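Local atomic coordinates of flagellar biosynthesis protein FlhA (Bacillus subtilis, PDB entry 3MIX), a protein that takes part in the export of flagellar proteins as a membrane component of the flagellar type III secretion apparatus, its cytosolic domain being the part described. Residues E212-V226 / L247-T261. Residues are numbered along the deposited sequence; the frame is centred on the assembly and turned at random.
Sequences EVTPNPLSVGDIQKV and LADYGKLTTDSDLLT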
ATOM      1  N   GLU A 212      -6.201  -9.007  25.371  1.00 24.70           N
ATOM      2  CA  GLU A 212      -5.326 -10.167  25.289  1.00 24.78           C
ATOM      3  C   GLU A 212      -4.123  -9.847  24.406  1.00 22.97           C
ATOM      4  O   GLU A 212      -3.052 -10.442  24.558  1.00 23.57           O
ATOM      5  CB  GLU A 212      -6.067 -11.365  24.683  1.00 24.66           C
ATOM      6  CG  GLU A 212      -5.506 -12.717  25.116  1.00 27.98           C
ATOM      7  CD  GLU A 212      -6.083 -13.892  24.331  1.00 30.08           C
ATOM      8  OE1 GLU A 212      -7.148 -13.716  23.688  1.00 29.06           O
ATOM      9  OE2 GLU A 212      -5.469 -14.987  24.355  1.00 29.85           O
ATOM     10  N   VAL A 213      -4.315  -8.941  23.452  1.00 20.51           N
ATOM     11  CA  VAL A 213      -3.283  -8.679  22.466  1.00 17.99           C
ATOM     12  C   VAL A 213      -2.331  -7.563  22.904  1.00 18.62           C
ATOM     13  O   VAL A 213      -1.130  -7.665  22.696  1.00 18.07           O
ATOM     14  CB  VAL A 213      -3.911  -8.378  21.077  1.00 16.69           C
ATOM     15  CG1 VAL A 213      -2.854  -7.862  20.047  1.00 13.40           C
ATOM     16  CG2 VAL A 213      -4.672  -9.611  20.553  1.00 14.22           C
ATOM     17  N   THR A 214      -2.870  -6.508  23.511  1.00 19.57           N
ATOM     18  CA  THR A 214      -2.160  -5.223  23.605  1.00 20.42           C
ATOM     19  C   THR A 214      -2.536  -4.526  24.908  1.00 23.05           C
ATOM     20  O   THR A 214      -3.661  -4.709  25.385  1.00 24.55           O
ATOM     21  CB  THR A 214      -2.440  -4.332  22.335  1.00 19.06           C
ATOM     22  OG1 THR A 214      -1.536  -3.214  22.287  1.00 18.77           O
ATOM     23  CG2 THR A 214      -3.901  -3.851  22.257  1.00 16.79           C
ATOM     24  N   PRO A 215      -1.581  -3.809  25.550  1.00 24.42           N
ATOM     25  CA  PRO A 215      -0.175  -3.597  25.180  1.00 24.03           C
ATOM     26  C   PRO A 215       0.764  -4.768  25.516  1.00 24.69           C
ATOM     27  O   PRO A 215       1.939  -4.690  25.212  1.00 24.73           O
ATOM     28  CB  PRO A 215       0.211  -2.343  25.971  1.00 25.86           C
ATOM     29  CG  PRO A 215      -0.746  -2.308  27.153  1.00 27.94           C
ATOM     30  CD  PRO A 215      -1.858  -3.310  26.912  1.00 26.41           C
ATOM     31  N   ASN A 216       0.252  -5.850  26.093  1.00 24.99           N
ATOM     32  CA  ASN A 216       1.069  -7.050  26.303  1.00 26.51           C
ATOM     33  C   ASN A 216       0.344  -8.288  25.786  1.00 24.63           C
ATOM     34  O   ASN A 216      -0.754  -8.568  26.236  1.00 25.24           O
ATOM     35  CB  ASN A 216       1.422  -7.234  27.789  1.00 29.20           C
ATOM     36  CG  ASN A 216       2.325  -8.443  28.031  1.00 33.65           C
ATOM     37  OD1 ASN A 216       3.538  -8.298  28.214  1.00 39.76           O
ATOM     38  ND2 ASN A 216       1.746  -9.637  28.021  1.00 37.66           N
ATOM     39  N   PRO A 217       0.982  -9.067  24.895  1.00 22.83           N
ATOM     40  CA  PRO A 217       2.417  -9.030  24.522  1.00 21.99           C
ATOM     41  C   PRO A 217       2.810  -7.995  23.485  1.00 19.93           C
ATOM     42  O   PRO A 217       4.002  -7.687  23.349  1.00 19.97           O
ATOM     43  CB  PRO A 217       2.657 -10.431  23.953  1.00 21.86           C
ATOM     44  CG  PRO A 217       1.327 -10.842  23.423  1.00 21.32           C
ATOM     45  CD  PRO A 217       0.287 -10.218  24.295  1.00 21.40           C
ATOM     46  N   LEU A 218       1.825  -7.450  22.770  1.00 18.10           N
ATOM     47  CA  LEU A 218       2.107  -6.607  21.622  1.00 16.17           C
ATOM     48  C   LEU A 218       1.844  -5.129  21.877  1.00 15.81           C
ATOM     49  O   LEU A 218       0.749  -4.752  22.293  1.00 16.01           O
ATOM     50  CB  LEU A 218       1.304  -7.094  20.404  1.00 15.14           C
ATOM     51  CG  LEU A 218       1.595  -8.524  19.925  1.00 15.54           C
ATOM     52  CD1 LEU A 218       0.823  -8.841  18.613  1.00 12.01           C
ATOM     53  CD2 LEU A 218       3.093  -8.767  19.720  1.00 14.35           C
ATOM     54  N   SER A 219       2.842  -4.287  21.611  1.00 14.81           N
ATOM     55  CA  SER A 219       2.646  -2.839  21.694  1.00 14.15           C
ATOM     56  C   SER A 219       1.802  -2.339  20.528  1.00 12.16           C
ATOM     57  O   SER A 219       1.687  -3.010  19.491  1.00 11.18           O
ATOM     58  CB  SER A 219       4.008  -2.130  21.679  1.00 14.38           C
ATOM     59  OG  SER A 219       4.619  -2.320  20.397  1.00 15.89           O
ATOM     60  N   VAL A 220       1.246  -1.134  20.654  1.00 11.99           N
ATOM     61  CA  VAL A 220       0.600  -0.502  19.495  1.00 10.81           C
ATOM     62  C   VAL A 220       1.547  -0.508  18.278  1.00 10.13           C
ATOM     63  O   VAL A 220       1.123  -0.776  17.140  1.00  9.27           O
ATOM     64  CB  VAL A 220       0.115   0.936  19.820  1.00 11.12           C
ATOM     65  CG1 VAL A 220      -0.420   1.633  18.550  1.00 10.14           C
ATOM     66  CG2 VAL A 220      -0.961   0.896  20.967  1.00 12.01           C
ATOM     67  N   GLY A 221       2.832  -0.242  18.536  1.00 10.74           N
ATOM     68  CA  GLY A 221       3.855  -0.153  17.481  1.00 10.46           C
ATOM     69  C   GLY A 221       4.057  -1.464  16.745  1.00 10.16           C
ATOM     70  O   GLY A 221       4.194  -1.484  15.531  1.00  9.61           O
ATOM     71  N   ASP A 222       4.037  -2.567  17.483  1.00 10.70           N
ATOM     72  CA  ASP A 222       4.092  -3.895  16.891  1.00 10.63           C
ATOM     73  C   ASP A 222       2.898  -4.163  15.952  1.00  9.65           C
ATOM     74  O   ASP A 222       3.055  -4.689  14.857  1.00  9.40           O
ATOM     75  CB  ASP A 222       4.126  -4.961  17.997  1.00 11.56           C
ATOM     76  CG  ASP A 222       5.364  -4.887  18.842  1.00 13.30           C
ATOM     77  OD1 ASP A 222       6.341  -4.257  18.404  1.00 20.03           O
ATOM     78  OD2 ASP A 222       5.369  -5.431  19.971  1.00 16.53           O
ATOM     79  N   ILE A 223       1.701  -3.809  16.398  1.00  9.33           N
ATOM     80  CA  ILE A 223       0.483  -4.002  15.607  1.00  8.63           C
ATOM     81  C   ILE A 223       0.514  -3.160  14.339  1.00  7.97           C
ATOM     82  O   ILE A 223       0.191  -3.649  13.247  1.00  7.66           O
ATOM     83  CB  ILE A 223      -0.778  -3.671  16.450  1.00  8.72           C
ATOM     84  CG1 ILE A 223      -0.857  -4.597  17.671  1.00  9.57           C
ATOM     85  CG2 ILE A 223      -2.047  -3.658  15.601  1.00  8.16           C
ATOM     86  CD1 ILE A 223      -1.965  -4.172  18.624  1.00 10.00           C
ATOM     87  N   GLN A 224       0.889  -1.893  14.503  1.00  7.96           N
ATOM     88  CA  GLN A 224       1.100  -0.955  13.413  1.00  7.59           C
ATOM     89  C   GLN A 224       1.962  -1.525  12.273  1.00  7.62           C
ATOM     90  O   GLN A 224       1.599  -1.386  11.107  1.00  7.31           O
ATOM     91  CB  GLN A 224       1.763   0.348  13.972  1.00  7.94           C
ATOM     92  CG  GLN A 224       2.148   1.390  12.921  1.00  7.79           C
ATOM     93  CD  GLN A 224       2.679   2.681  13.570  1.00 11.21           C
ATOM     94  OE1 GLN A 224       2.357   2.969  14.742  1.00 11.06           O
ATOM     95  NE2 GLN A 224       3.519   3.456  12.826  1.00  8.53           N
ATOM     96  N   LYS A 225       3.104  -2.122  12.618  1.00  8.21           N
ATOM     97  CA  LYS A 225       3.980  -2.808  11.639  1.00  8.58           C
ATOM     98  C   LYS A 225       3.307  -3.992  10.922  1.00  8.49           C
ATOM     99  O   LYS A 225       3.486  -4.157   9.732  1.00  8.62           O
ATOM    100  CB  LYS A 225       5.266  -3.312  12.319  1.00  9.52           C
ATOM    101  CG  LYS A 225       6.194  -2.165  12.792  1.00 10.95           C
ATOM    102  CD  LYS A 225       7.316  -2.751  13.670  1.00 13.58           C
ATOM    103  CE  LYS A 225       8.289  -1.628  14.055  1.00 19.34           C
ATOM    104  NZ  LYS A 225       7.781  -0.776  15.181  1.00 20.43           N
ATOM    105  N   VAL A 226       2.533  -4.804  11.633  1.00  8.44           N
ATOM    106  CA  VAL A 226       1.774  -5.860  10.964  1.00  8.46           C
ATOM    107  C   VAL A 226       0.776  -5.274   9.976  1.00  7.90           C
ATOM    108  O   VAL A 226       0.734  -5.695   8.806  1.00  8.13           O
ATOM    109  CB  VAL A 226       1.084  -6.821  11.979  1.00  8.67           C
ATOM    110  CG1 VAL A 226       0.148  -7.836  11.247  1.00  8.78           C
ATOM    111  CG2 VAL A 226       2.163  -7.505  12.856  1.00  9.52           C
ATOM    112  N   LEU A 247      -3.157 -12.496  16.072  1.00 12.00           N
ATOM    113  CA  LEU A 247      -2.180 -11.857  16.942  1.00 12.06           C
ATOM    114  C   LEU A 247      -2.266 -12.397  18.374  1.00 13.18           C
ATOM    115  O   LEU A 247      -1.224 -12.546  19.012  1.00 13.85           O
ATOM    116  CB  LEU A 247      -2.302 -10.323  16.932  1.00 11.13           C
ATOM    117  CG  LEU A 247      -2.034  -9.648  15.577  1.00 10.25           C
ATOM    118  CD1 LEU A 247      -2.205  -8.108  15.693  1.00  9.49           C
ATOM    119  CD2 LEU A 247      -0.645 -10.036  14.966  1.00 10.44           C
ATOM    120  N   ALA A 248      -3.484 -12.649  18.872  1.00 13.54           N
ATOM    121  CA  ALA A 248      -3.659 -13.185  20.217  1.00 14.82           C
ATOM    122  C   ALA A 248      -3.032 -14.578  20.317  1.00 15.93           C
ATOM    123  O   ALA A 248      -2.355 -14.868  21.276  1.00 16.98           O
ATOM    124  CB  ALA A 248      -5.135 -13.241  20.624  1.00 15.19           C
ATOM    125  N   ASP A 249      -3.224 -15.387  19.278  1.00 15.84           N
ATOM    126  CA  ASP A 249      -2.803 -16.767  19.240  1.00 18.53           C
ATOM    127  C   ASP A 249      -1.290 -16.919  19.121  1.00 19.72           C
ATOM    128  O   ASP A 249      -0.733 -17.942  19.529  1.00 21.71           O
ATOM    129  CB  ASP A 249      -3.459 -17.464  18.054  1.00 18.17           C
ATOM    130  CG  ASP A 249      -3.921 -18.847  18.367  1.00 22.32           C
ATOM    131  OD1 ASP A 249      -4.619 -19.033  19.388  1.00 25.70           O
ATOM    132  OD2 ASP A 249      -3.603 -19.771  17.582  1.00 25.12           O
ATOM    133  N   TYR A 250      -0.632 -15.920  18.548  1.00 19.12           N
ATOM    134  CA  TYR A 250       0.806 -16.016  18.286  1.00 20.35           C
ATOM    135  C   TYR A 250       1.660 -15.004  19.066  1.00 20.84           C
ATOM    136  O   TYR A 250       2.832 -15.244  19.292  1.00 22.30           O
ATOM    137  CB  TYR A 250       1.097 -15.934  16.788  1.00 18.50           C
ATOM    138  CG  TYR A 250       0.741 -17.184  16.007  1.00 19.30           C
ATOM    139  CD1 TYR A 250       1.624 -18.275  15.945  1.00 22.23           C
ATOM    140  CD2 TYR A 250      -0.475 -17.277  15.312  1.00 20.58           C
ATOM    141  CE1 TYR A 250       1.311 -19.434  15.210  1.00 21.51           C
ATOM    142  CE2 TYR A 250      -0.805 -18.428  14.575  1.00 19.97           C
ATOM    143  CZ  TYR A 250       0.102 -19.488  14.527  1.00 23.09           C
ATOM    144  OH  TYR A 250      -0.204 -20.602  13.795  1.00 27.21           O
ATOM    145  N   GLY A 251       1.057 -13.907  19.505  1.00 20.95           N
ATOM    146  CA  GLY A 251       1.773 -12.814  20.171  1.00 22.23           C
ATOM    147  C   GLY A 251       2.644 -13.211  21.361  1.00 25.29           C
ATOM    148  O   GLY A 251       3.634 -12.527  21.665  1.00 25.93           O
ATOM    149  N   LYS A 252       2.277 -14.288  22.047  1.00 27.09           N
ATOM    150  CA  LYS A 252       3.048 -14.758  23.198  1.00 30.65           C
ATOM    151  C   LYS A 252       4.226 -15.644  22.792  1.00 31.67           C
ATOM    152  O   LYS A 252       5.137 -15.881  23.579  1.00 33.53           O
ATOM    153  CB  LYS A 252       2.149 -15.468  24.225  1.00 32.21           C
ATOM    154  CG  LYS A 252       1.419 -14.469  25.143  1.00 35.02           C
ATOM    155  CD  LYS A 252       0.417 -15.139  26.077  1.00 40.43           C
ATOM    156  CE  LYS A 252      -0.382 -14.092  26.871  1.00 41.88           C
ATOM    157  NZ  LYS A 252      -1.465 -13.417  26.083  1.00 40.72           N
ATOM    158  N   LEU A 253       4.194 -16.112  21.555  1.00 31.07           N
ATOM    159  CA  LEU A 253       5.220 -16.989  21.016  1.00 32.27           C
ATOM    160  C   LEU A 253       6.253 -16.162  20.265  1.00 31.41           C
ATOM    161  O   LEU A 253       7.390 -16.582  20.128  1.00 33.06           O
ATOM    162  CB  LEU A 253       4.600 -18.042  20.077  1.00 32.20           C
ATOM    163  CG  LEU A 253       3.554 -19.021  20.646  1.00 34.34           C
ATOM    164  CD1 LEU A 253       2.978 -19.938  19.555  1.00 35.27           C
ATOM    165  CD2 LEU A 253       4.111 -19.848  21.821  1.00 36.21           C
ATOM    166  N   THR A 254       5.844 -14.989  19.784  1.00 29.23           N
ATOM    167  CA  THR A 254       6.716 -14.102  19.017  1.00 28.24           C
ATOM    168  C   THR A 254       6.146 -12.693  18.913  1.00 26.45           C
ATOM    169  O   THR A 254       4.926 -12.511  18.743  1.00 24.42           O
ATOM    170  CB  THR A 254       7.001 -14.641  17.573  1.00 28.23           C
ATOM    171  OG1 THR A 254       7.850 -13.720  16.899  1.00 28.25           O
ATOM    172  CG2 THR A 254       5.728 -14.785  16.741  1.00 27.50           C
ATOM    173  N   THR A 255       7.031 -11.699  18.999  1.00 26.14           N
ATOM    174  CA  THR A 255       6.650 -10.314  18.723  1.00 24.54           C
ATOM    175  C   THR A 255       7.237  -9.829  17.408  1.00 23.44           C
ATOM    176  O   THR A 255       7.097  -8.644  17.050  1.00 22.67           O
ATOM    177  CB  THR A 255       7.037  -9.344  19.866  1.00 25.38           C
ATOM    178  OG1 THR A 255       8.469  -9.269  19.960  1.00 29.32           O
ATOM    179  CG2 THR A 255       6.455  -9.800  21.204  1.00 25.55           C
ATOM    180  N   ASP A 256       7.864 -10.746  16.674  1.00 23.70           N
ATOM    181  CA  ASP A 256       8.431 -10.437  15.366  1.00 23.70           C
ATOM    182  C   ASP A 256       7.331 -10.146  14.336  1.00 21.63           C
ATOM    183  O   ASP A 256       6.567 -11.036  13.963  1.00 21.08           O
ATOM    184  CB  ASP A 256       9.307 -11.594  14.884  1.00 25.54           C
ATOM    185  CG  ASP A 256      10.004 -11.291  13.557  1.00 27.77           C
ATOM    186  OD1 ASP A 256       9.394 -10.666  12.676  1.00 30.27           O
ATOM    187  OD2 ASP A 256      11.172 -11.686  13.383  1.00 33.86           O
ATOM    188  N   SER A 257       7.287  -8.909  13.856  1.00 20.41           N
ATOM    189  CA  SER A 257       6.205  -8.465  12.998  1.00 19.15           C
ATOM    190  C   SER A 257       6.264  -9.104  11.626  1.00 19.41           C
ATOM    191  O   SER A 257       5.247  -9.293  11.008  1.00 17.87           O
ATOM    192  CB  SER A 257       6.160  -6.945  12.892  1.00 17.61           C
ATOM    193  OG  SER A 257       7.167  -6.500  11.994  1.00 21.17           O
ATOM    194  N   ASP A 258       7.450  -9.443  11.143  1.00 20.97           N
ATOM    195  CA  ASP A 258       7.527 -10.251   9.921  1.00 22.32           C
ATOM    196  C   ASP A 258       6.793 -11.606  10.060  1.00 21.71           C
ATOM    197  O   ASP A 258       6.003 -11.965   9.200  1.00 20.40           O
ATOM    198  CB  ASP A 258       8.991 -10.450   9.499  1.00 24.64           C
ATOM    199  CG  ASP A 258       9.627  -9.150   8.973  1.00 27.22           C
ATOM    200  OD1 ASP A 258       8.949  -8.396   8.229  1.00 28.80           O
ATOM    201  OD2 ASP A 258      10.801  -8.880   9.310  1.00 32.43           O
ATOM    202  N   LEU A 259       7.056 -12.341  11.144  1.00 21.15           N
ATOM    203  CA  LEU A 259       6.400 -13.640  11.364  1.00 21.11           C
ATOM    204  C   LEU A 259       4.904 -13.503  11.687  1.00 19.00           C
ATOM    205  O   LEU A 259       4.078 -14.283  11.186  1.00 19.04           O
ATOM    206  CB  LEU A 259       7.116 -14.452  12.450  1.00 22.62           C
ATOM    207  CG  LEU A 259       8.478 -15.042  12.038  1.00 26.27           C
ATOM    208  CD1 LEU A 259       9.198 -15.604  13.240  1.00 27.79           C
ATOM    209  CD2 LEU A 259       8.347 -16.120  10.931  1.00 27.56           C
ATOM    210  N   LEU A 260       4.558 -12.504  12.502  1.00 16.32           N
ATOM    211  CA  LEU A 260       3.164 -12.270  12.822  1.00 15.04           C
ATOM    212  C   LEU A 260       2.356 -12.008  11.565  1.00 14.06           C
ATOM    213  O   LEU A 260       1.187 -12.423  11.491  1.00 14.12           O
ATOM    214  CB  LEU A 260       2.975 -11.148  13.859  1.00 13.62           C
ATOM    215  CG  LEU A 260       3.442 -11.531  15.289  1.00 13.94           C
ATOM    216  CD1 LEU A 260       3.431 -10.302  16.206  1.00 12.82           C
ATOM    217  CD2 LEU A 260       2.633 -12.671  15.912  1.00 13.73           C
ATOM    218  N   THR A 261       2.975 -11.359  10.567  1.00 13.23           N
ATOM    219  CA  THR A 261       2.244 -11.095   9.357  1.00 12.56           C
ATOM    220  C   THR A 261       2.077 -12.301   8.437  1.00 12.82           C
ATOM    221  O   THR A 261       1.013 -12.437   7.820  1.00 12.46           O
ATOM    222  CB  THR A 261       2.487  -9.673   8.654  1.00 13.11           C
ATOM    223  OG1 THR A 261       2.884  -9.806   7.279  1.00 18.54           O
ATOM    224  CG2 THR A 261       3.301  -8.718   9.445  1.00 10.60           C
TER
HETATM  225  O   HOH W   1      -1.640 -12.841  23.492  1.00  9.13           O
HETATM  226  O   HOH W   2      -2.750 -15.162  24.680  1.00 36.40           O
HETATM  227  O   HOH W   3       7.502  -5.961  16.279  1.00 24.83           O
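L218 drives its isobutyl group between the two helical ends of 247-261: CD1 lies 3.8 Å from L247 CB, the two side chains crossing at about a right angle, and meets L260 CD1 tip to tip. Its other methyl, CD2, slides past T255 CG2 at 3.8 Å. With CG anti to the carbonyl carbon (chi1 -61°), the fork is carried into this apolar seam, which V213 extends by setting CG2 3.7 Å from A248 CB. Replacing L218 by an alanine would probably open a gap between L247, L260 and T255 and leave their side chains freer to shift. P217, after a cis peptide bond, lays CB 3.3 Å from G251 O, its ring lying close against the glycine backbone. The pairing belongs to an all-helical part of the FlhA cytosolic domain: the 220-226 and 257-261 pieces of helices 220-232 and 257-267 cross at -55°, their axes 9.1 Å apart at closest approach, and V226 enters as a knob among L247, S257, L260 and T261. A capping box of S219 and D222 starts the first helix; D256 caps the second. The outer margins are wetter. K252 NZ donates to two waters, one of which bonds to E212 O and A248 O, the other to E212 OE2 at 2.7 Å. A third water links D222 OD1 to T255 O, while exposed K225 lays its CB, and less closely its CD, against S257 and turns its amine away.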